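Local coordinates for ABC transporter substrate-binding protein (Rhizobium radiobacter, PDB 6TFS), which binds N7T, a glutamate carrying an open-chain sugar on its nitrogen, and probably delivers such ligands to an ABC transporter as its solute-binding component, at residues 10-15 with 25-30; 333-338 with 377-382; 337-342 with 365-370; 369-374 with 382-387. All blocks are in the same frame, centred on the assembly; numbering follows the deposited sequence. Where two conformers were deposited one is given.

Interaction 1: 10-15 with 25-30; sequences VASEDV and TTSDRT. With N7T ((2~{S})-2-[[(3~{S},4~{R},5~{R})-3,4,5,6-tetrakis(oxidanyl)-2-oxidanylidene-hexyl]amino]pentanedioic acid), chain C.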
# COMPACT_ATOMS: atom_id res chain seq x y z
N VAL A 10 15.24 3.83 -5.98
CA VAL A 10 13.89 4.10 -5.45
C VAL A 10 13.81 5.40 -4.62
O VAL A 10 14.82 5.84 -4.07
CB VAL A 10 13.33 2.88 -4.65
CG1 VAL A 10 13.28 1.61 -5.51
CG2 VAL A 10 14.10 2.63 -3.35
N ALA A 11 12.60 5.97 -4.50
CA ALA A 11 12.35 7.17 -3.68
C ALA A 11 12.18 6.72 -2.22
O ALA A 11 11.07 6.61 -1.71
CB ALA A 11 11.12 7.93 -4.19
N SER A 12 13.31 6.41 -1.56
CA SER A 12 13.35 5.95 -0.18
C SER A 12 14.73 6.22 0.41
O SER A 12 15.72 6.28 -0.31
CB SER A 12 13.04 4.45 -0.12
OG SER A 12 13.04 3.94 1.21
N GLU A 13 14.78 6.40 1.74
CA GLU A 13 16.03 6.63 2.46
C GLU A 13 16.66 5.34 2.96
O GLU A 13 17.88 5.29 3.12
CB GLU A 13 15.84 7.61 3.65
CG GLU A 13 15.55 9.05 3.25
CD GLU A 13 16.65 9.83 2.55
OE1 GLU A 13 17.78 9.31 2.40
OE2 GLU A 13 16.38 10.98 2.14
N ASP A 14 15.83 4.31 3.25
CA ASP A 14 16.33 3.08 3.88
C ASP A 14 15.28 1.97 3.97
O ASP A 14 14.11 2.19 3.66
CB ASP A 14 16.76 3.44 5.34
CG ASP A 14 17.90 2.63 5.94
OD1 ASP A 14 18.34 1.64 5.31
OD2 ASP A 14 18.36 2.99 7.03
N VAL A 15 15.71 0.80 4.43
CA VAL A 15 14.80 -0.30 4.72
C VAL A 15 14.36 -0.11 6.15
O VAL A 15 15.22 0.11 7.02
CB VAL A 15 15.44 -1.71 4.66
CG1 VAL A 15 14.53 -2.68 3.94
CG2 VAL A 15 16.85 -1.70 4.08
N THR A 25 5.78 0.85 4.02
CA THR A 25 6.23 1.82 3.01
C THR A 25 6.32 1.10 1.66
O THR A 25 6.60 -0.11 1.62
CB THR A 25 7.59 2.47 3.39
OG1 THR A 25 8.62 1.48 3.33
CG2 THR A 25 7.56 3.17 4.77
N THR A 26 6.12 1.85 0.56
CA THR A 26 6.24 1.30 -0.79
C THR A 26 7.55 0.54 -0.96
O THR A 26 7.54 -0.58 -1.47
CB THR A 26 6.07 2.39 -1.85
OG1 THR A 26 4.70 2.79 -1.85
CG2 THR A 26 6.47 1.91 -3.27
N SER A 27 8.68 1.13 -0.52
CA SER A 27 9.99 0.52 -0.64
C SER A 27 10.11 -0.83 0.10
O SER A 27 10.59 -1.79 -0.51
CB SER A 27 11.08 1.49 -0.23
OG SER A 27 12.36 0.98 -0.59
N ASP A 28 9.65 -0.91 1.36
CA ASP A 28 9.69 -2.17 2.12
C ASP A 28 8.79 -3.23 1.45
O ASP A 28 9.23 -4.38 1.31
CB ASP A 28 9.30 -1.95 3.59
CG ASP A 28 10.35 -1.25 4.47
OD1 ASP A 28 11.43 -0.87 3.94
OD2 ASP A 28 10.08 -1.06 5.67
N ARG A 29 7.57 -2.83 1.01
CA ARG A 29 6.60 -3.71 0.32
C ARG A 29 7.16 -4.24 -0.99
O ARG A 29 6.90 -5.40 -1.33
CB ARG A 29 5.27 -2.99 0.06
CG ARG A 29 4.47 -2.66 1.33
CD ARG A 29 3.18 -2.04 0.87
NE ARG A 29 2.35 -1.53 1.96
CZ ARG A 29 1.43 -2.23 2.60
NH1 ARG A 29 1.24 -3.51 2.32
NH2 ARG A 29 0.69 -1.65 3.54
N THR A 30 7.91 -3.41 -1.73
CA THR A 30 8.55 -3.78 -2.98
C THR A 30 9.59 -4.89 -2.73
O THR A 30 9.55 -5.92 -3.40
CB THR A 30 9.17 -2.56 -3.67
OG1 THR A 30 8.17 -1.56 -3.87
CG2 THR A 30 9.83 -2.90 -4.99
OAN N7T C . 2.12 12.32 -4.68
CAM N7T C . 1.85 11.50 -3.56
CAL N7T C . 2.55 10.18 -3.79
OAT N7T C . 3.94 10.33 -3.66
CAK N7T C . 2.01 9.10 -2.83
OAS N7T C . 0.68 8.76 -3.16
CAJ N7T C . 2.87 7.84 -2.84
OAR N7T C . 2.91 7.23 -4.10
CAI N7T C . 2.37 6.72 -1.94
OAQ N7T C . 1.17 6.44 -1.83
CAH N7T C . 3.46 5.89 -1.24
N N7T C . 2.95 4.62 -0.76
CA N7T C . 2.63 4.67 0.65
C N7T C . 3.79 5.07 1.53
O N7T C . 4.91 4.58 1.37
CB N7T C . 2.05 3.32 1.06
CG N7T C . 1.43 3.35 2.49
CD N7T C . 0.68 2.11 2.88
OE1 N7T C . 0.11 2.09 3.99
OE2 N7T C . 0.61 1.10 2.14
OXT N7T C . 3.60 5.92 2.43
O HOH W 1 12.93 -0.02 1.94
O HOH W 2 11.21 2.19 4.65

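Interaction 2: 333-338 with 377-382; sequences TMVASQ and DLSPIV. With SO4 (sulfate ion), chain E.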
# COMPACT_ATOMS: atom_id res chain seq x y z
N THR A 333 -0.48 23.29 11.76
CA THR A 333 0.86 22.75 11.58
C THR A 333 0.74 21.27 11.30
O THR A 333 0.29 20.52 12.16
CB THR A 333 1.79 23.08 12.77
OG1 THR A 333 1.84 24.49 12.94
CG2 THR A 333 3.21 22.55 12.55
N MSE A 334 1.14 20.86 10.11
CA MSE A 334 1.07 19.46 9.72
C MSE A 334 2.47 18.84 9.63
O MSE A 334 3.36 19.39 8.99
CB MSE A 334 0.30 19.34 8.37
CG MSE A 334 0.17 17.92 7.84
SE MSE A 334 -0.99 17.84 6.21
CE MSE A 334 0.43 17.96 4.86
N VAL A 335 2.64 17.67 10.27
CA VAL A 335 3.87 16.87 10.18
C VAL A 335 3.78 16.22 8.79
O VAL A 335 2.82 15.50 8.50
CB VAL A 335 4.01 15.82 11.33
CG1 VAL A 335 5.39 15.15 11.29
CG2 VAL A 335 3.75 16.47 12.70
N ALA A 336 4.71 16.59 7.89
CA ALA A 336 4.66 16.17 6.50
C ALA A 336 5.82 15.27 6.08
O ALA A 336 6.98 15.59 6.33
CB ALA A 336 4.61 17.40 5.59
N SER A 337 5.49 14.18 5.40
CA SER A 337 6.50 13.26 4.88
C SER A 337 7.43 13.91 3.84
O SER A 337 6.98 14.71 3.02
CB SER A 337 5.81 12.05 4.24
OG SER A 337 6.78 11.30 3.53
N GLN A 338 8.71 13.51 3.86
CA GLN A 338 9.72 13.96 2.90
C GLN A 338 9.85 13.01 1.68
O GLN A 338 10.74 13.21 0.85
CB GLN A 338 11.07 14.25 3.56
CG GLN A 338 11.06 15.56 4.34
CD GLN A 338 12.40 15.86 4.98
OE1 GLN A 338 13.04 15.00 5.59
NE2 GLN A 338 12.86 17.09 4.85
N ASP A 377 -0.41 9.83 16.88
CA ASP A 377 -1.30 11.00 16.85
C ASP A 377 -0.53 12.33 16.96
O ASP A 377 -1.00 13.25 17.60
CB ASP A 377 -2.37 10.91 17.97
CG ASP A 377 -3.71 10.36 17.53
OD1 ASP A 377 -4.04 10.47 16.33
OD2 ASP A 377 -4.44 9.83 18.39
N LEU A 378 0.66 12.41 16.34
CA LEU A 378 1.47 13.62 16.45
C LEU A 378 1.14 14.71 15.42
O LEU A 378 1.68 15.81 15.50
CB LEU A 378 2.98 13.29 16.45
CG LEU A 378 3.51 12.62 17.73
CD1 LEU A 378 4.92 12.07 17.52
CD2 LEU A 378 3.47 13.58 18.94
N SER A 379 0.22 14.42 14.49
CA SER A 379 -0.19 15.40 13.49
C SER A 379 -1.71 15.61 13.51
O SER A 379 -2.46 14.63 13.49
CB SER A 379 0.31 15.00 12.10
OG SER A 379 0.33 16.12 11.24
N PRO A 380 -2.18 16.88 13.55
CA PRO A 380 -3.64 17.13 13.56
C PRO A 380 -4.33 16.73 12.25
O PRO A 380 -5.51 16.41 12.25
CB PRO A 380 -3.75 18.64 13.83
CG PRO A 380 -2.48 19.20 13.31
CD PRO A 380 -1.42 18.15 13.58
N ILE A 381 -3.57 16.78 11.14
CA ILE A 381 -3.99 16.39 9.79
C ILE A 381 -2.88 15.49 9.24
O ILE A 381 -1.70 15.77 9.46
CB ILE A 381 -4.29 17.61 8.85
CG1 ILE A 381 -5.41 18.50 9.42
CG2 ILE A 381 -4.64 17.14 7.41
CD1 ILE A 381 -5.50 19.89 8.80
N VAL A 382 -3.27 14.42 8.53
CA VAL A 382 -2.34 13.47 7.93
C VAL A 382 -2.59 13.38 6.44
O VAL A 382 -3.68 12.97 6.02
CB VAL A 382 -2.36 12.07 8.61
CG1 VAL A 382 -1.45 11.07 7.88
CG2 VAL A 382 -2.01 12.16 10.09
S SO4 E . -0.97 23.96 15.99
O1 SO4 E . 0.08 23.53 16.92
O2 SO4 E . -0.37 24.66 14.87
O3 SO4 E . -1.68 22.79 15.47
O4 SO4 E . -1.90 24.86 16.68

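Interaction 3: 337-342 with 365-370; sequences SQLPGL and VEHAAW. With N7T ((2~{S})-2-[[(3~{S},4~{R},5~{R})-3,4,5,6-tetrakis(oxidanyl)-2-oxidanylidene-hexyl]amino]pentanedioic acid), chain C.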
# COMPACT_ATOMS: atom_id res chain seq x y z
N SER A 337 5.49 14.18 5.40
CA SER A 337 6.50 13.26 4.88
C SER A 337 7.43 13.91 3.84
O SER A 337 6.98 14.71 3.02
CB SER A 337 5.81 12.05 4.24
OG SER A 337 6.78 11.30 3.53
N GLN A 338 8.71 13.51 3.86
CA GLN A 338 9.72 13.96 2.90
C GLN A 338 9.85 13.01 1.68
O GLN A 338 10.74 13.21 0.85
CB GLN A 338 11.07 14.25 3.56
CG GLN A 338 11.06 15.56 4.34
CD GLN A 338 12.40 15.86 4.98
OE1 GLN A 338 13.04 15.00 5.59
NE2 GLN A 338 12.86 17.09 4.85
N LEU A 339 8.94 12.01 1.55
CA LEU A 339 8.80 11.21 0.32
C LEU A 339 8.49 12.34 -0.72
O LEU A 339 7.60 13.15 -0.44
CB LEU A 339 7.62 10.21 0.42
CG LEU A 339 7.33 9.38 -0.85
CD1 LEU A 339 8.49 8.44 -1.16
CD2 LEU A 339 6.01 8.63 -0.74
N PRO A 340 9.31 12.52 -1.79
CA PRO A 340 9.14 13.72 -2.66
C PRO A 340 7.74 13.98 -3.21
O PRO A 340 7.33 15.15 -3.24
CB PRO A 340 10.16 13.49 -3.78
CG PRO A 340 11.24 12.67 -3.12
CD PRO A 340 10.49 11.73 -2.21
N GLY A 341 7.02 12.93 -3.60
CA GLY A 341 5.66 13.06 -4.10
C GLY A 341 4.70 13.61 -3.06
O GLY A 341 3.89 14.48 -3.37
N LEU A 342 4.81 13.13 -1.81
CA LEU A 342 3.99 13.62 -0.69
C LEU A 342 4.39 15.05 -0.31
O LEU A 342 3.52 15.85 0.05
CB LEU A 342 4.04 12.68 0.54
CG LEU A 342 3.21 11.38 0.46
CD1 LEU A 342 3.55 10.42 1.60
CD2 LEU A 342 1.69 11.67 0.43
N VAL A 365 9.55 15.73 7.75
CA VAL A 365 10.17 14.59 8.46
C VAL A 365 10.40 13.46 7.44
O VAL A 365 9.52 13.20 6.61
CB VAL A 365 9.26 14.09 9.65
CG1 VAL A 365 9.85 12.85 10.34
CG2 VAL A 365 9.00 15.20 10.68
N GLU A 366 11.54 12.75 7.57
CA GLU A 366 11.86 11.56 6.77
C GLU A 366 10.66 10.58 6.83
O GLU A 366 10.07 10.36 7.90
CB GLU A 366 13.20 10.93 7.26
CG GLU A 366 13.67 9.71 6.47
CD GLU A 366 12.93 8.41 6.78
OE1 GLU A 366 12.62 8.16 7.97
OE2 GLU A 366 12.63 7.66 5.82
N HIS A 367 10.28 10.04 5.65
CA HIS A 367 9.11 9.18 5.40
C HIS A 367 8.83 8.08 6.44
O HIS A 367 7.74 8.05 7.01
CB HIS A 367 9.20 8.58 3.98
CG HIS A 367 7.96 7.89 3.52
ND1 HIS A 367 6.74 8.55 3.47
CD2 HIS A 367 7.79 6.62 3.08
CE1 HIS A 367 5.89 7.68 2.97
NE2 HIS A 367 6.47 6.50 2.73
N ALA A 368 9.81 7.19 6.70
CA ALA A 368 9.68 6.09 7.67
C ALA A 368 9.46 6.59 9.11
O ALA A 368 8.61 6.04 9.81
CB ALA A 368 10.87 5.15 7.60
N ALA A 369 10.20 7.63 9.54
CA ALA A 369 10.04 8.24 10.87
C ALA A 369 8.64 8.90 10.94
O ALA A 369 7.93 8.74 11.94
CB ALA A 369 11.14 9.27 11.14
N TRP A 370 8.23 9.58 9.85
CA TRP A 370 6.91 10.20 9.72
C TRP A 370 5.79 9.14 9.89
O TRP A 370 4.80 9.40 10.59
CB TRP A 370 6.79 10.94 8.38
CG TRP A 370 5.41 11.38 8.03
CD1 TRP A 370 4.80 12.54 8.42
CD2 TRP A 370 4.49 10.71 7.16
NE1 TRP A 370 3.56 12.63 7.84
CE2 TRP A 370 3.34 11.52 7.06
CE3 TRP A 370 4.54 9.51 6.41
CZ2 TRP A 370 2.23 11.16 6.27
CZ3 TRP A 370 3.45 9.17 5.61
CH2 TRP A 370 2.32 10.00 5.54
OAN N7T C . 2.12 12.32 -4.68
CAM N7T C . 1.85 11.50 -3.56
CAL N7T C . 2.55 10.18 -3.79
OAT N7T C . 3.94 10.33 -3.66
CAK N7T C . 2.01 9.10 -2.83
OAS N7T C . 0.68 8.76 -3.16
CAJ N7T C . 2.87 7.84 -2.84
OAR N7T C . 2.91 7.23 -4.10
CAI N7T C . 2.37 6.72 -1.94
OAQ N7T C . 1.17 6.44 -1.83
CAH N7T C . 3.46 5.89 -1.24
N N7T C . 2.95 4.62 -0.76
CA N7T C . 2.63 4.67 0.65
C N7T C . 3.79 5.07 1.53
O N7T C . 4.91 4.58 1.37
CB N7T C . 2.05 3.32 1.06
CG N7T C . 1.43 3.35 2.49
CD N7T C . 0.68 2.11 2.88
OE1 N7T C . 0.11 2.09 3.99
OE2 N7T C . 0.61 1.10 2.14
OXT N7T C . 3.60 5.92 2.43

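Interaction 4: 369-374 with 382-387; sequences AWHQMI and VLYGAA. With N7T ((2~{S})-2-[[(3~{S},4~{R},5~{R})-3,4,5,6-tetrakis(oxidanyl)-2-oxidanylidene-hexyl]amino]pentanedioic acid), chain C.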
# COMPACT_ATOMS: atom_id res chain seq x y z
N ALA A 369 10.20 7.63 9.54
CA ALA A 369 10.04 8.24 10.87
C ALA A 369 8.64 8.90 10.94
O ALA A 369 7.93 8.74 11.94
CB ALA A 369 11.14 9.27 11.14
N TRP A 370 8.23 9.58 9.85
CA TRP A 370 6.91 10.20 9.72
C TRP A 370 5.79 9.14 9.89
O TRP A 370 4.80 9.40 10.59
CB TRP A 370 6.79 10.94 8.38
CG TRP A 370 5.41 11.38 8.03
CD1 TRP A 370 4.80 12.54 8.42
CD2 TRP A 370 4.49 10.71 7.16
NE1 TRP A 370 3.56 12.63 7.84
CE2 TRP A 370 3.34 11.52 7.06
CE3 TRP A 370 4.54 9.51 6.41
CZ2 TRP A 370 2.23 11.16 6.27
CZ3 TRP A 370 3.45 9.17 5.61
CH2 TRP A 370 2.32 10.00 5.54
N HIS A 371 5.98 7.93 9.29
CA HIS A 371 5.03 6.82 9.42
C HIS A 371 4.76 6.46 10.90
O HIS A 371 3.62 6.18 11.27
CB HIS A 371 5.48 5.57 8.61
CG HIS A 371 4.91 5.52 7.23
ND1 HIS A 371 3.66 4.98 7.00
CD2 HIS A 371 5.42 5.95 6.06
CE1 HIS A 371 3.47 5.08 5.69
NE2 HIS A 371 4.50 5.67 5.09
N GLN A 372 5.79 6.48 11.75
CA GLN A 372 5.61 6.14 13.16
C GLN A 372 5.05 7.32 13.98
O GLN A 372 4.29 7.08 14.92
CB GLN A 372 6.90 5.55 13.76
CG GLN A 372 7.28 4.16 13.20
CD GLN A 372 6.11 3.27 12.83
OE1 GLN A 372 5.79 3.10 11.65
NE2 GLN A 372 5.42 2.70 13.82
N MSE A 373 5.37 8.57 13.61
CA MSE A 373 4.82 9.78 14.27
C MSE A 373 3.32 9.93 14.11
O MSE A 373 2.62 10.17 15.10
CB MSE A 373 5.51 11.05 13.77
CG MSE A 373 6.92 11.18 14.27
SE MSE A 373 7.82 12.74 13.56
CE MSE A 373 6.95 14.16 14.66
N ILE A 374 2.81 9.74 12.86
CA ILE A 374 1.38 9.83 12.56
C ILE A 374 0.59 8.73 13.31
O ILE A 374 -0.55 8.97 13.72
CB ILE A 374 1.08 9.88 11.03
CG1 ILE A 374 1.56 8.58 10.29
CG2 ILE A 374 1.65 11.17 10.40
CD1 ILE A 374 1.36 8.53 8.82
N VAL A 382 -3.27 14.42 8.53
CA VAL A 382 -2.34 13.47 7.93
C VAL A 382 -2.59 13.38 6.44
O VAL A 382 -3.68 12.97 6.02
CB VAL A 382 -2.36 12.07 8.61
CG1 VAL A 382 -1.45 11.07 7.88
CG2 VAL A 382 -2.01 12.16 10.09
N LEU A 383 -1.58 13.77 5.64
CA LEU A 383 -1.62 13.63 4.20
C LEU A 383 -1.03 12.23 3.91
O LEU A 383 0.18 12.03 3.95
CB LEU A 383 -0.84 14.76 3.49
CG LEU A 383 -0.73 14.63 1.96
CD1 LEU A 383 -2.09 14.67 1.30
CD2 LEU A 383 0.20 15.66 1.37
N TYR A 384 -1.91 11.25 3.67
CA TYR A 384 -1.55 9.85 3.47
C TYR A 384 -1.94 9.35 2.08
O TYR A 384 -3.03 9.63 1.60
CB TYR A 384 -2.25 8.98 4.55
CG TYR A 384 -1.54 7.68 4.84
CD1 TYR A 384 -0.53 7.62 5.80
CD2 TYR A 384 -1.88 6.50 4.18
CE1 TYR A 384 0.13 6.42 6.09
CE2 TYR A 384 -1.24 5.30 4.46
CZ TYR A 384 -0.23 5.26 5.42
OH TYR A 384 0.43 4.09 5.71
N GLY A 385 -1.05 8.57 1.47
CA GLY A 385 -1.27 7.96 0.16
C GLY A 385 -1.25 6.45 0.26
O GLY A 385 -0.35 5.89 0.89
N ALA A 386 -2.27 5.77 -0.33
CA ALA A 386 -2.36 4.30 -0.30
C ALA A 386 -3.38 3.71 -1.24
O ALA A 386 -4.41 4.33 -1.54
CB ALA A 386 -2.65 3.80 1.13
N ALA A 387 -3.12 2.47 -1.64
CA ALA A 387 -4.04 1.59 -2.35
C ALA A 387 -4.12 0.33 -1.47
O ALA A 387 -3.16 -0.00 -0.77
CB ALA A 387 -3.52 1.23 -3.74
OAN N7T C . 2.12 12.32 -4.68
CAM N7T C . 1.85 11.50 -3.56
CAL N7T C . 2.55 10.18 -3.79
OAT N7T C . 3.94 10.33 -3.66
CAK N7T C . 2.01 9.10 -2.83
OAS N7T C . 0.68 8.76 -3.16
CAJ N7T C . 2.87 7.84 -2.84
OAR N7T C . 2.91 7.23 -4.10
CAI N7T C . 2.37 6.72 -1.94
OAQ N7T C . 1.17 6.44 -1.83
CAH N7T C . 3.46 5.89 -1.24
N N7T C . 2.95 4.62 -0.76
CA N7T C . 2.63 4.67 0.65
C N7T C . 3.79 5.07 1.53
O N7T C . 4.91 4.58 1.37
CB N7T C . 2.05 3.32 1.06
CG N7T C . 1.43 3.35 2.49
CD N7T C . 0.68 2.11 2.88
OE1 N7T C . 0.11 2.09 3.99
OE2 N7T C . 0.61 1.10 2.14
OXT N7T C . 3.60 5.92 2.43
O HOH W 3 0.91 14.54 6.66

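Interaction 1: 10-15 with 25-30
The start of helix 26-35, with T25 as its N-cap, is where S27 and D28 lean against the loop that leaves strand 5-10. T25 OG1 accepts from D28 N at 3.3 Å. Across the contact, S27 packs against two side chains: S12 OG lies 3.5 Å from S27 CB, and V10 CG2 is 3.7 Å from S27 OG. Further along, V15 CG1 approaches D28 OD1 to 3.6 Å. The two segments share no direct hydrogen bond; two waters join them instead. Each water donates to D14 O and to D28 OD1, the shorter of the two bonds to D28 OD1 being 2.6 Å. One of them accepts from S27 OG, whose hydroxyl also bonds Y201, and the other accepts from T25 OG1, so the capping hydroxyl receives one proton and gives another. With D28 CG beside its own backbone N (chi1 -73°), the carboxylate reaches T16 N and T17 N as well, and these donors, together with the helix start, would probably favour its charged form. The same first turn grips the ligand: T26 N donates to N7T O at 3.1 Å, and N7T N donates to T26 OG1 at 2.8 Å.

Interaction 2: 333-338 with 377-382
A chi1 of -160° swings S379 OG away from its own backbone N and in toward V335, while V335, with chi1 -173°, places CG1 opposite its backbone N and turns CG2 toward the incoming loop. The serine hydroxyl thereby works twice. It accepts from V335 N at 2.9 Å, with an N-H...O angle of 154°, and donates to I381 O, which lies 2.7 Å from S379 OG. V335 CG2 rests 3.5 Å from L378 O. Next to it, selenomethionine M334 runs out extended and bends only at its last torsion; its CG comes within 3.3 Å of I381 O, and the M334 and I381 side chains cross at about a right angle, with M334 SE 3.9 Å from I381 CG2. At the outer end P380 CD sits 3.2 Å from T333 O, and T333 OG1 holds a sulfate, probably from the crystallisation liquor, at 2.9 Å from its O2. Strand 330-337 pairs in parallel with 358-365 through M334 and A336, whereas V335 N meets the loop entering strand 381-386. A side-chain hydroxyl thus takes the place of a strand partner there, satisfying a buried N-H and tying the strand to the bend that opens 381-386 without any backbone pairing between the two segments.

Interaction 3: 337-342 with 365-370
S337 OG and H367 ND1 lie 2.8 Å apart in a hydrogen bond in which either could be the donor. The other ring nitrogen, H367 NE2, donates to N7T O, also at 2.8 Å and nearly straight at 162°, so the imidazole spans from the serine hydroxyl to the ligand carboxylate, with both partners near its plane. S337 OG is fixed in turn by L339 N, 3.0 Å away, which closes an ST turn; this second-shell hydroxyl positions the histidine that touches the ligand. H367 CG stands opposite its backbone N (chi1 -170°), which aims the ring back at the serine. Backbone pairing adds Q338 N to V365 O at 2.9 Å, with the donor tilted out of the carbonyl plane. E366, the N-cap of helix 367-374, receives A368 N and A369 N on its two carboxylate oxygens.

Outward from these bonds the packing is made by CH-pi contacts. S337 CB sits over the six-membered ring of W370, 3.6 Å from its centroid and 18° off the normal, while L339 CB lies over one face of the H367 ring, 3.9 Å from the centroid and toward the rim. L342 CD1 fills in obliquely, 3.9 Å from H367 CE1 and 4.1 Å from W370 CH2.

The contact lies where parallel strands 330-337 and 358-365 run into helices 340-353 and 367-374. W370 NE1 bonds V335 O on the first strand, L342 touches L383 of strand 381-386, and T25, capping helix 26-35, touches H367.

Interaction 4: 369-374 with 382-387
W370 and I374 press against V382, L383 and Y384 in the tight part of this contact. W370 brings an edge to the backbone, with CZ2 3.2 Å from L383 O near the ring plane, and its CH2 reaches Y384 CD1 at 3.7 Å. I374 CG1 takes the position between its backbone N and carbonyl carbon (chi1 62°), which places CD1 over one face of the indole and at the edge of the Y384 ring, 3.7 Å from CE1. Behind it I374 CG2 meets V382 CG2 at 3.8 Å.

The aromatic overlap is looser. The W370 and Y384 rings are tilted 23° to each other and displaced along their planes, which leaves little face-to-face stacking. At the pyrrole end of the indole, away from Y384, a water accepts from L383 N at 2.8 Å and only weakly from W370 NE1, whose stronger partner is V335 O. A369 and Q372 mark the outward, exposed side of the helix.

Toward the ligand, H371 CE1 lies near Y384 OH. H371 NE2 donates to N7T OXT at 2.8 Å and Y384 OH to N7T OE1 at 2.7 Å, so one residue from each segment holds a different carboxylate; R375 bonds both H371 ND1 and Y384 OH, a second shell to the two ligand-binding groups. Helix 367-374 and strand 381-386 thus share an aromatic cluster that lines the ligand pocket, consistent with the binding cleft of a family 5 solute-binding protein.

Overall arrangement
Interactions 1, 3 and 4 surround N7T, each supplying hydrogen bonds to it, whereas interaction 2 lies behind them, with the M334 side chain about 11 Å from the ligand. Interactions 3 and 4 share A369 and W370 and have centres 8 Å apart; interactions 2 and 4 are equally close and share V382. Interactions 2 and 3 share S337 and Q338, their centres 10 Å apart. Interaction 1 approaches from another part of the chain: A11 O lies 3.2 Å from L339 CD1, and T25 CG2 packs on both H367 CD2 and H371 CD2. Interactions 1 and 2, with centres 20 Å apart, do not touch. R284, R388, N251 and E249 also hydrogen-bond N7T.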